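Local coordinates for ABC transporter, substrate binding protein (Polyamine) (Agrobacterium tumefaciens, PDB 4EUO), which binds gamma-aminobutyric acid selectively in the periplasm, probably as the substrate-binding component of an ABC transporter, at residues V104-D110 with K213-W218. Residues are numbered along the deposited sequence; the frame is centred on the assembly and turned at random.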
loop_
_atom_site.group_PDB
_atom_site.type_symbol
_atom_site.label_atom_id
_atom_site.label_comp_id
_atom_site.label_asym_id
_atom_site.label_seq_id
_atom_site.Cartn_x
_atom_site.Cartn_y
_atom_site.Cartn_z
ATOM N N VAL A 104 -1.283 -9.957 -1.678
ATOM C CA VAL A 104 -1.734 -11.339 -1.526
ATOM C C VAL A 104 -2.450 -11.772 -2.767
ATOM O O VAL A 104 -2.810 -10.955 -3.634
ATOM C CB VAL A 104 -2.685 -11.455 -0.313
ATOM C CG1 VAL A 104 -1.953 -11.093 0.980
ATOM C CG2 VAL A 104 -3.914 -10.553 -0.489
ATOM N N ILE A 105 -2.720 -13.084 -2.848
ATOM C CA ILE A 105 -3.445 -13.594 -3.999
ATOM C C ILE A 105 -4.908 -13.692 -3.614
ATOM O O ILE A 105 -5.317 -14.632 -2.902
ATOM C CB ILE A 105 -2.869 -14.933 -4.492
ATOM C CG1 ILE A 105 -1.364 -14.773 -4.804
ATOM C CG2 ILE A 105 -3.636 -15.394 -5.735
ATOM C CD1 ILE A 105 -0.646 -16.104 -5.154
ATOM N N GLY A 106 -5.681 -12.689 -4.032
ATOM C CA GLY A 106 -7.121 -12.672 -3.774
ATOM C C GLY A 106 -7.850 -13.458 -4.835
ATOM O O GLY A 106 -7.396 -13.544 -5.986
ATOM N N CYS A 107 -9.003 -14.058 -4.437
ATOM C CA CYS A 107 -9.704 -14.905 -5.357
ATOM C C CYS A 107 -11.204 -14.909 -5.126
ATOM O O CYS A 107 -11.662 -15.140 -4.012
ATOM C CB CYS A 107 -9.129 -16.316 -5.266
ATOM S SG CYS A 107 -9.915 -17.501 -6.382
ATOM N N ASN A 108 -11.957 -14.768 -6.215
ATOM C CA ASN A 108 -13.422 -14.911 -6.185
ATOM C C ASN A 108 -13.635 -16.439 -6.364
ATOM O O ASN A 108 -13.756 -16.973 -7.486
ATOM C CB ASN A 108 -14.011 -14.117 -7.345
ATOM C CG ASN A 108 -15.517 -14.206 -7.457
ATOM O OD1 ASN A 108 -16.122 -15.201 -7.052
ATOM N ND2 ASN A 108 -16.132 -13.176 -7.993
ATOM N N VAL A 109 -13.580 -17.130 -5.236
ATOM C CA VAL A 109 -13.546 -18.588 -5.187
ATOM C C VAL A 109 -14.674 -19.308 -5.944
ATOM O O VAL A 109 -14.421 -20.268 -6.675
ATOM C CB VAL A 109 -13.366 -19.085 -3.724
ATOM C CG1 VAL A 109 -14.507 -18.621 -2.788
ATOM C CG2 VAL A 109 -13.187 -20.601 -3.672
ATOM N N ASP A 110 -15.889 -18.788 -5.827
ATOM C CA ASP A 110 -17.043 -19.434 -6.446
ATOM C C ASP A 110 -17.169 -19.211 -7.937
ATOM O O ASP A 110 -18.020 -19.848 -8.557
ATOM C CB ASP A 110 -18.329 -19.058 -5.691
ATOM C CG ASP A 110 -18.423 -19.614 -4.277
ATOM O OD1 ASP A 110 -17.668 -20.577 -3.955
ATOM O OD2 ASP A 110 -19.238 -19.093 -3.494
ATOM N N LYS A 213 -17.884 -12.926 -0.868
ATOM C CA LYS A 213 -17.122 -14.146 -0.588
ATOM C C LYS A 213 -15.837 -14.144 -1.394
ATOM O O LYS A 213 -15.853 -14.329 -2.598
ATOM C CB LYS A 213 -17.961 -15.399 -0.880
ATOM C CG LYS A 213 -17.266 -16.683 -0.434
ATOM C CD LYS A 213 -18.152 -17.900 -0.649
ATOM C CE LYS A 213 -17.416 -19.186 -0.351
ATOM N NZ LYS A 213 -18.246 -20.381 -0.659
ATOM N N VAL A 214 -14.731 -13.942 -0.702
ATOM C CA VAL A 214 -13.398 -13.936 -1.311
ATOM C C VAL A 214 -12.467 -14.787 -0.482
ATOM O O VAL A 214 -12.664 -14.942 0.726
ATOM C CB VAL A 214 -12.805 -12.507 -1.512
ATOM C CG1 VAL A 214 -13.509 -11.761 -2.629
ATOM C CG2 VAL A 214 -12.813 -11.690 -0.223
ATOM N N GLU A 215 -11.486 -15.398 -1.138
ATOM C CA GLU A 215 -10.453 -16.172 -0.477
ATOM C C GLU A 215 -9.137 -15.410 -0.684
ATOM O O GLU A 215 -8.938 -14.744 -1.721
ATOM C CB GLU A 215 -10.341 -17.525 -1.179
ATOM C CG GLU A 215 -9.731 -18.652 -0.382
ATOM C CD GLU A 215 -10.071 -19.971 -1.038
ATOM O OE1 GLU A 215 -9.297 -20.397 -1.925
ATOM O OE2 GLU A 215 -11.154 -20.527 -0.742
ATOM N N THR A 216 -8.242 -15.523 0.293
ATOM C CA THR A 216 -6.921 -14.913 0.204
ATOM C C THR A 216 -5.872 -15.998 0.450
ATOM O O THR A 216 -5.960 -16.693 1.465
ATOM C CB THR A 216 -6.755 -13.823 1.271
ATOM O OG1 THR A 216 -7.629 -12.736 0.958
ATOM C CG2 THR A 216 -5.355 -13.290 1.335
ATOM N N SER A 217 -4.893 -16.122 -0.452
ATOM C CA SER A 217 -3.718 -16.943 -0.180
ATOM C C SER A 217 -2.589 -16.022 0.252
ATOM O O SER A 217 -2.234 -15.089 -0.494
ATOM C CB SER A 217 -3.286 -17.770 -1.379
ATOM O OG SER A 217 -2.067 -18.424 -1.028
ATOM N N TRP A 218 -2.013 -16.303 1.429
ATOM C CA TRP A 218 -0.883 -15.551 1.975
ATOM C C TRP A 218 0.454 -16.221 1.639
ATOM O O TRP A 218 1.495 -15.800 2.180
ATOM C CB TRP A 218 -1.026 -15.432 3.491
ATOM C CG TRP A 218 -2.193 -14.588 3.898
ATOM C CD1 TRP A 218 -3.480 -15.003 4.131
ATOM C CD2 TRP A 218 -2.157 -13.194 4.213
ATOM N NE1 TRP A 218 -4.248 -13.940 4.552
ATOM C CE2 TRP A 218 -3.455 -12.819 4.627
ATOM C CE3 TRP A 218 -1.137 -12.227 4.225
ATOM C CZ2 TRP A 218 -3.760 -11.515 5.017
ATOM C CZ3 TRP A 218 -1.438 -10.944 4.620
ATOM C CH2 TRP A 218 -2.741 -10.591 4.977
HETATM O O HOH W 1 -16.697 -16.192 -4.644
#
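Val104 meets Trp218 where the end of strand 96-107 pairs antiparallel with the start of strand 215-229 within the mixed sheet of a periplasmic binding protein fold; the bound gamma-aminobutyric acid lies about 10 Å from the Val104 side chain. Val104 CG1, anti to its own carbonyl carbon (chi1 -63°), sits over the six-membered ring of Trp218, 3.5 Å from CE3, in a CH-pi contact. Thr216 CG2 packs on Val104 CG2 and covers the rim of the same indole face. Ile105 and Ser217 form a hydrogen-bonded pair: Ile105 N gives a nearly straight bond to Ser217 O (168° at the hydrogen), and Ser217 N returns one to Ile105 O. Gly106 opposes Thr216 in a non-hydrogen-bonded pair, its CA 3.4 Å from Glu215 O, while its backbone bonds on the other side to Gly197 of strand 196-200. Cys107, disulfide-bonded to Cys115, pairs with Glu215; the bond from Cys107 N to Glu215 O is short at 2.8 Å but bent to 133°. Beyond the strand, Asn108 OD1 and Lys213 O each accept a hydrogen bond from one water, which accepts another from Asp110 N; Asn108 ND2 bonds to Ile189 O. Val109 splits its methyls between long side chains, CG2 at 3.6 Å from Glu215 OE2 and CG1 against Lys213 CE. Lys213, fully extended, runs across Asp110 and ends in a salt bridge with long, weak hydrogen bonds to both carboxylate oxygens, Lys213 NZ lying 3.3 Å from Asp110 OD2.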